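Local coordinates for protein BAG family molecular chaperone regulator 1 (PDB 4HWC) that probably acts as a co-chaperone, binding the ATPase domain of HSP70/HSC70 chaperones through its BAG domain and regulating programmed cell death and stress responses, at residues Val16-Gly21 and Ile45-Asn50; Lys39-Val44 and Glu80-Leu85. One frame throughout, in Å; residues are numbered along the deposited sequence.

Overall arrangement
Both contacts lie in the BAG domain, here a bundle of three long helices, 5-31, 38-55 and 62-88. Helix 38-55 takes part in both: contact 1 joins its segment 45-50 to 16-21 on helix 5-31, and contact 2 joins the preceding segment 39-44 to 80-85 on helix 62-88. Their centres are about 10 Å apart, with contact 1 about 4 Å from the centre of the chain and contact 2 about 10 Å from it. They meet at L82, whose CD1 lies 3.4 Å from CG1 of I45 and 3.5 Å from CD1 of L48. Through these residues the apolar packing of segment 45-50 carries over to contact 2, which is buried, whereas contact 1 is only partly so.

Contact 1 (Val16-Gly21 and Ile45-Asn50); sequences VDRLGG and IELLMN
L47 meets segment 16-21 of helix 5-31 with two of its carbons and touches both R18 and L19. Its CD1 is 3.8 Å from CD2 of L19, and its CB sits against the same methyl, the two side chains crossing at about a right angle. CD1 also lies 4.2 Å from NH2 of R18, level with the guanidinium and off its rim. With its chain otherwise extended, R18 bends at chi3 (67°), and the guanidinium ends up beside the methyl; that charged end is paired with E15, so L47 serves it as an apolar neighbour rather than a polar partner.

L48 follows, deeper in the bundle. Its CD2 packs 3.6 Å from CD1 of L19 and 3.7 Å from CB of L19, the two leucines lying alongside but pointing opposite ways. L19 turns CD2 mainly to L47 and CD1 mainly to L48, a task that suits a forked chain; an alanine here would probably take both methyls from the seam, leaving CD1 of L47 without its L19 neighbour and CD2 of L48 with CB alone.

The two segments run antiparallel (161°), their axes 10.5 Å apart at the closest, near enough for leucines to bridge the space. Since the touching groups are nearly all aliphatic, close fit and the exclusion of water, rather than directed bonds, probably hold this seam together.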
ATOM      1  N   VAL A  16      -3.495  -5.063   0.954  1.00 18.41           N
ATOM      2  CA  VAL A  16      -2.877  -4.083   0.074  1.00 15.79           C
ATOM      3  C   VAL A  16      -3.877  -3.752  -1.039  1.00 15.03           C
ATOM      4  O   VAL A  16      -3.921  -2.618  -1.513  1.00 12.80           O
ATOM      5  CB  VAL A  16      -1.556  -4.618  -0.523  1.00 19.20           C
ATOM      6  CG1 VAL A  16      -1.011  -3.643  -1.567  1.00 14.89           C
ATOM      7  CG2 VAL A  16      -0.527  -4.788   0.591  1.00 16.23           C
ATOM      8  N   ASP A  17      -4.680  -4.734  -1.457  1.00 15.53           N
ATOM      9  CA  ASP A  17      -5.685  -4.480  -2.495  1.00 17.36           C
ATOM     10  C   ASP A  17      -6.663  -3.416  -2.000  1.00 18.93           C
ATOM     11  O   ASP A  17      -7.027  -2.490  -2.732  1.00 18.37           O
ATOM     12  CB  ASP A  17      -6.513  -5.736  -2.822  1.00 24.13           C
ATOM     13  CG  ASP A  17      -5.704  -6.824  -3.486  1.00 30.62           C
ATOM     14  OD1 ASP A  17      -4.695  -6.500  -4.143  1.00 26.63           O
ATOM     15  OD2 ASP A  17      -6.094  -8.008  -3.364  1.00 32.43           O
ATOM     16  N   ARG A  18      -7.095  -3.569  -0.754  1.00 19.10           N
ATOM     17  CA  ARG A  18      -8.047  -2.641  -0.167  1.00 19.86           C
ATOM     18  C   ARG A  18      -7.429  -1.268   0.038  1.00 17.23           C
ATOM     19  O   ARG A  18      -8.075  -0.259  -0.217  1.00 14.24           O
ATOM     20  CB  ARG A  18      -8.564  -3.176   1.167  1.00 21.82           C
ATOM     21  CG  ARG A  18      -9.817  -2.464   1.674  1.00 29.12           C
ATOM     22  CD  ARG A  18     -10.170  -2.920   3.076  1.00 27.98           C
ATOM     23  NE  ARG A  18      -9.158  -2.492   4.037  1.00 23.92           N
ATOM     24  CZ  ARG A  18      -9.083  -1.268   4.548  1.00 32.79           C
ATOM     25  NH1 ARG A  18      -9.967  -0.341   4.196  1.00 31.29           N
ATOM     26  NH2 ARG A  18      -8.118  -0.968   5.406  1.00 29.08           N
ATOM     27  N   LEU A  19      -6.184  -1.225   0.507  1.00 15.02           N
ATOM     28  CA  LEU A  19      -5.523   0.058   0.722  1.00 14.47           C
ATOM     29  C   LEU A  19      -5.294   0.736  -0.623  1.00 12.26           C
ATOM     30  O   LEU A  19      -5.310   1.954  -0.713  1.00 12.32           O
ATOM     31  CB  LEU A  19      -4.192  -0.127   1.465  1.00 11.52           C
ATOM     32  CG  LEU A  19      -4.336  -0.653   2.902  1.00 16.11           C
ATOM     33  CD1 LEU A  19      -2.969  -0.890   3.519  1.00 19.03           C
ATOM     34  CD2 LEU A  19      -5.126   0.352   3.730  1.00 19.05           C
ATOM     35  N   GLY A  20      -5.086  -0.064  -1.663  1.00 16.74           N
ATOM     36  CA  GLY A  20      -4.879   0.475  -2.995  1.00 16.93           C
ATOM     37  C   GLY A  20      -6.170   1.098  -3.496  1.00 16.66           C
ATOM     38  O   GLY A  20      -6.158   2.062  -4.265  1.00 16.35           O
ATOM     39  N   GLY A  21      -7.295   0.535  -3.063  1.00 16.11           N
ATOM     40  CA  GLY A  21      -8.585   1.080  -3.455  1.00 14.93           C
ATOM     41  C   GLY A  21      -8.742   2.461  -2.846  1.00 16.20           C
ATOM     42  O   GLY A  21      -9.298   3.372  -3.472  1.00 14.60           O
ATOM     43  N   ILE A  45      -1.218   6.040   4.655  1.00 15.38           N
ATOM     44  CA  ILE A  45       0.219   5.846   4.488  1.00 14.83           C
ATOM     45  C   ILE A  45       0.679   4.977   5.638  1.00 18.56           C
ATOM     46  O   ILE A  45       1.435   4.034   5.447  1.00 16.01           O
ATOM     47  CB  ILE A  45       0.993   7.173   4.529  1.00 15.86           C
ATOM     48  CG1 ILE A  45       0.735   7.945   3.235  1.00 13.47           C
ATOM     49  CG2 ILE A  45       2.501   6.911   4.705  1.00 17.63           C
ATOM     50  CD1 ILE A  45       1.464   9.267   3.162  1.00 20.43           C
ATOM     51  N   GLU A  46       0.206   5.283   6.833  1.00 20.61           N
ATOM     52  CA  GLU A  46       0.634   4.479   7.954  1.00 20.35           C
ATOM     53  C   GLU A  46       0.117   3.050   7.963  1.00 21.13           C
ATOM     54  O   GLU A  46       0.808   2.155   8.433  1.00 22.25           O
ATOM     55  CB  GLU A  46       0.400   5.254   9.275  1.00 24.59           C
ATOM     56  CG  GLU A  46       1.719   6.010   9.613  1.00 30.31           C
ATOM     57  CD  GLU A  46       1.699   7.051  10.704  1.00 37.31           C
ATOM     58  OE1 GLU A  46       2.528   7.978  10.591  1.00 34.79           O
ATOM     59  OE2 GLU A  46       0.901   6.965  11.646  1.00 40.14           O
ATOM     60  N   LEU A  47      -1.068   2.806   7.410  1.00 14.74           N
ATOM     61  CA  LEU A  47      -1.562   1.435   7.329  1.00 16.40           C
ATOM     62  C   LEU A  47      -0.690   0.673   6.333  1.00 16.83           C
ATOM     63  O   LEU A  47      -0.445  -0.522   6.514  1.00 16.54           O
ATOM     64  CB  LEU A  47      -3.029   1.364   6.865  1.00 15.68           C
ATOM     65  CG  LEU A  47      -4.091   1.791   7.878  1.00 18.18           C
ATOM     66  CD1 LEU A  47      -5.472   1.689   7.251  1.00 20.47           C
ATOM     67  CD2 LEU A  47      -3.993   0.917   9.116  1.00 19.67           C
ATOM     68  N   LEU A  48      -0.228   1.362   5.289  1.00 12.18           N
ATOM     69  CA  LEU A  48       0.638   0.736   4.287  1.00 12.99           C
ATOM     70  C   LEU A  48       2.005   0.414   4.883  1.00 13.09           C
ATOM     71  O   LEU A  48       2.597  -0.620   4.571  1.00 14.38           O
ATOM     72  CB  LEU A  48       0.807   1.651   3.066  1.00 11.78           C
ATOM     73  CG  LEU A  48      -0.422   1.766   2.151  1.00 10.80           C
ATOM     74  CD1 LEU A  48      -0.272   2.984   1.260  1.00 11.38           C
ATOM     75  CD2 LEU A  48      -0.569   0.500   1.301  1.00  9.43           C
ATOM     76  N   MET A  49       2.511   1.297   5.739  1.00 13.56           N
ATOM     77  CA  MET A  49       3.809   1.052   6.359  1.00 14.31           C
ATOM     78  C   MET A  49       3.741  -0.166   7.267  1.00 20.14           C
ATOM     79  O   MET A  49       4.733  -0.895   7.411  1.00 20.49           O
ATOM     80  CB  MET A  49       4.275   2.277   7.145  1.00 18.55           C
ATOM     81  CG  MET A  49       4.535   3.493   6.280  1.00 17.43           C
ATOM     82  SD  MET A  49       5.742   3.166   4.973  1.00 21.33           S
ATOM     83  CE  MET A  49       7.247   3.034   5.964  1.00 15.99           C
ATOM     84  N   ASN A  50       2.578  -0.389   7.879  1.00 19.53           N
ATOM     85  CA  ASN A  50       2.390  -1.538   8.757  1.00 23.99           C
ATOM     86  C   ASN A  50       2.439  -2.823   7.943  1.00 25.01           C
ATOM     87  O   ASN A  50       2.926  -3.853   8.417  1.00 24.75           O
ATOM     88  CB  ASN A  50       1.059  -1.452   9.512  1.00 23.67           C
ATOM     89  CG  ASN A  50       1.154  -0.603  10.767  1.00 28.53           C
ATOM     90  OD1 ASN A  50       2.251  -0.354  11.280  1.00 32.04           O
ATOM     91  ND2 ASN A  50       0.003  -0.166  11.280  1.00 25.07           N
TER

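Contact 2 (Lys39-Val44 and Glu80-Leu85); sequences KDLVTV and ETLDAL
V44 and L82 make the tight part of this contact: CG1 of V44 comes within 3.6 Å of CD1 of L82, and CB of V44 stands a little farther from the same methyl. The two side chains cross at about a right angle. V44 holds CG1 anti to its own backbone N (chi1 178°), which brings this branch of the valine against the leucine. A beta-branched residue fits here because it fills the space close to its helix, leaving the longer leucine to span most of the distance.

L82 gives its other methyl, CD2, to CD2 of L41 at 4.1 Å, the two side chains meeting at a slant. These leucines are also the closest pair along the backbone, their CA atoms 6.8 Å apart. Beyond them the fit slackens: CD1 of L41 lies 4.3 Å from the backbone C of L85, and the side chain of L85 stays slightly farther off. F26 of helix 5-31 touches both L41 and V44, so a third helix adds an aromatic side chain to this buried cluster.

The other flank of 39-44 is more open and polar. There T43 folds its hydroxyl back on its own helix, OG1 donating to O of K39 at 2.9 Å, while T43 N binds that oxygen from the opposite face of its carbonyl plane. A threonine can thus satisfy its hydroxyl at the partly exposed side, beside the exposed lysine.

One apolar stripe on each of two successive antiparallel helices, with F26 of the remaining helix packed against the L41 and V44 side, is the build of the three-helix bundle formed by this BAG domain.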
ATOM      1  N   LYS A  39      -5.296  14.194   7.477  1.00 52.38           N
ATOM      2  CA  LYS A  39      -5.456  13.116   8.447  1.00 51.38           C
ATOM      3  C   LYS A  39      -5.715  11.776   7.772  1.00 52.26           C
ATOM      4  O   LYS A  39      -5.236  10.738   8.229  1.00 49.08           O
ATOM      5  CB  LYS A  39      -6.606  13.445   9.398  1.00 53.36           C
ATOM      6  CG  LYS A  39      -7.028  12.299  10.307  1.00 58.24           C
ATOM      7  CD  LYS A  39      -8.153  12.733  11.239  1.00 61.66           C
ATOM      8  CE  LYS A  39      -9.378  13.198  10.460  1.00 63.32           C
ATOM      9  NZ  LYS A  39     -10.426  13.768  11.353  1.00 58.95           N
ATOM     10  N   ASP A  40      -6.481  11.797   6.688  1.00 33.98           N
ATOM     11  CA  ASP A  40      -6.787  10.568   5.973  1.00 33.48           C
ATOM     12  C   ASP A  40      -5.574  10.070   5.194  1.00 28.76           C
ATOM     13  O   ASP A  40      -5.340   8.863   5.114  1.00 24.40           O
ATOM     14  CB  ASP A  40      -7.976  10.785   5.035  1.00 34.13           C
ATOM     15  CG  ASP A  40      -9.269  11.028   5.790  1.00 43.87           C
ATOM     16  OD1 ASP A  40      -9.704  10.120   6.529  1.00 45.16           O
ATOM     17  OD2 ASP A  40      -9.848  12.128   5.652  1.00 45.35           O
ATOM     18  N   LEU A  41      -4.802  10.995   4.625  1.00 25.36           N
ATOM     19  CA  LEU A  41      -3.607  10.615   3.871  1.00 20.65           C
ATOM     20  C   LEU A  41      -2.605   9.939   4.799  1.00 22.07           C
ATOM     21  O   LEU A  41      -1.995   8.934   4.441  1.00 20.57           O
ATOM     22  CB  LEU A  41      -2.948  11.837   3.221  1.00 21.89           C
ATOM     23  CG  LEU A  41      -3.628  12.473   2.006  1.00 23.94           C
ATOM     24  CD1 LEU A  41      -2.775  13.628   1.502  1.00 23.58           C
ATOM     25  CD2 LEU A  41      -3.802  11.436   0.909  1.00 24.87           C
ATOM     26  N   VAL A  42      -2.441  10.491   5.996  1.00 25.34           N
ATOM     27  CA  VAL A  42      -1.512   9.925   6.970  1.00 23.62           C
ATOM     28  C   VAL A  42      -1.996   8.569   7.473  1.00 23.82           C
ATOM     29  O   VAL A  42      -1.196   7.661   7.688  1.00 24.79           O
ATOM     30  CB  VAL A  42      -1.326  10.863   8.182  1.00 27.91           C
ATOM     31  CG1 VAL A  42      -0.415  10.206   9.215  1.00 28.03           C
ATOM     32  CG2 VAL A  42      -0.730  12.180   7.726  1.00 28.89           C
ATOM     33  N   THR A  43      -3.304   8.431   7.662  1.00 19.50           N
ATOM     34  CA  THR A  43      -3.860   7.172   8.132  1.00 21.58           C
ATOM     35  C   THR A  43      -3.522   6.044   7.163  1.00 21.82           C
ATOM     36  O   THR A  43      -3.020   4.996   7.570  1.00 18.91           O
ATOM     37  CB  THR A  43      -5.398   7.247   8.277  1.00 24.53           C
ATOM     38  OG1 THR A  43      -5.735   8.113   9.368  1.00 28.03           O
ATOM     39  CG2 THR A  43      -5.978   5.863   8.534  1.00 26.97           C
ATOM     40  N   VAL A  44      -3.784   6.273   5.878  1.00 15.17           N
ATOM     41  CA  VAL A  44      -3.527   5.264   4.850  1.00 15.20           C
ATOM     42  C   VAL A  44      -2.031   4.990   4.652  1.00 14.33           C
ATOM     43  O   VAL A  44      -1.617   3.837   4.489  1.00 13.08           O
ATOM     44  CB  VAL A  44      -4.174   5.691   3.513  1.00 11.56           C
ATOM     45  CG1 VAL A  44      -3.886   4.679   2.432  1.00 10.09           C
ATOM     46  CG2 VAL A  44      -5.689   5.822   3.700  1.00 17.81           C
ATOM     47  N   GLU A  80       4.455   6.059  -2.454  1.00 25.49           N
ATOM     48  CA  GLU A  80       5.029   7.063  -3.345  1.00 25.72           C
ATOM     49  C   GLU A  80       3.908   7.929  -3.918  1.00 27.80           C
ATOM     50  O   GLU A  80       4.020   9.151  -3.991  1.00 29.02           O
ATOM     51  CB  GLU A  80       5.782   6.364  -4.478  1.00 29.87           C
ATOM     52  CG  GLU A  80       6.416   7.288  -5.504  1.00 29.51           C
ATOM     53  CD  GLU A  80       7.165   6.509  -6.573  1.00 29.66           C
ATOM     54  OE1 GLU A  80       8.012   7.105  -7.262  1.00 29.44           O
ATOM     55  OE2 GLU A  80       6.902   5.293  -6.723  1.00 30.05           O
ATOM     56  N   THR A  81       2.826   7.280  -4.329  1.00 16.45           N
ATOM     57  CA  THR A  81       1.671   7.982  -4.879  1.00 13.55           C
ATOM     58  C   THR A  81       1.036   8.873  -3.813  1.00 15.98           C
ATOM     59  O   THR A  81       0.682  10.025  -4.084  1.00 17.21           O
ATOM     60  CB  THR A  81       0.632   6.968  -5.398  1.00 15.45           C
ATOM     61  OG1 THR A  81       1.196   6.243  -6.498  1.00 14.14           O
ATOM     62  CG2 THR A  81      -0.643   7.669  -5.857  1.00 18.93           C
ATOM     63  N   LEU A  82       0.898   8.350  -2.598  1.00 13.55           N
ATOM     64  CA  LEU A  82       0.298   9.114  -1.510  1.00 13.47           C
ATOM     65  C   LEU A  82       1.158  10.299  -1.076  1.00 20.58           C
ATOM     66  O   LEU A  82       0.631  11.356  -0.718  1.00 17.99           O
ATOM     67  CB  LEU A  82       0.031   8.215  -0.305  1.00 15.48           C
ATOM     68  CG  LEU A  82      -1.081   7.166  -0.414  1.00 15.99           C
ATOM     69  CD1 LEU A  82      -1.117   6.339   0.865  1.00 20.69           C
ATOM     70  CD2 LEU A  82      -2.421   7.848  -0.630  1.00 22.96           C
ATOM     71  N   ASP A  83       2.476  10.124  -1.082  1.00 18.94           N
ATOM     72  CA  ASP A  83       3.362  11.216  -0.701  1.00 24.52           C
ATOM     73  C   ASP A  83       3.232  12.352  -1.707  1.00 25.86           C
ATOM     74  O   ASP A  83       3.275  13.527  -1.340  1.00 26.50           O
ATOM     75  CB  ASP A  83       4.820  10.756  -0.641  1.00 25.17           C
ATOM     76  CG  ASP A  83       5.117   9.921   0.588  1.00 25.26           C
ATOM     77  OD1 ASP A  83       4.453  10.137   1.623  1.00 27.73           O
ATOM     78  OD2 ASP A  83       6.022   9.064   0.527  1.00 33.52           O
ATOM     79  N   ALA A  84       3.073  11.994  -2.977  1.00 22.90           N
ATOM     80  CA  ALA A  84       2.926  12.989  -4.034  1.00 28.13           C
ATOM     81  C   ALA A  84       1.612  13.750  -3.874  1.00 33.48           C
ATOM     82  O   ALA A  84       1.545  14.948  -4.151  1.00 37.32           O
ATOM     83  CB  ALA A  84       2.986  12.316  -5.401  1.00 26.55           C
ATOM     84  N   LEU A  85       0.568  13.054  -3.429  1.00 30.50           N
ATOM     85  CA  LEU A  85      -0.733  13.684  -3.227  1.00 29.41           C
ATOM     86  C   LEU A  85      -0.681  14.643  -2.055  1.00 36.19           C
ATOM     87  O   LEU A  85      -1.230  15.740  -2.116  1.00 39.97           O
ATOM     88  CB  LEU A  85      -1.822  12.633  -2.963  1.00 30.60           C
ATOM     89  CG  LEU A  85      -2.428  11.924  -4.176  1.00 27.71           C
ATOM     90  CD1 LEU A  85      -3.456  10.897  -3.712  1.00 26.41           C
ATOM     91  CD2 LEU A  85      -3.080  12.945  -5.092  1.00 28.19           C
TER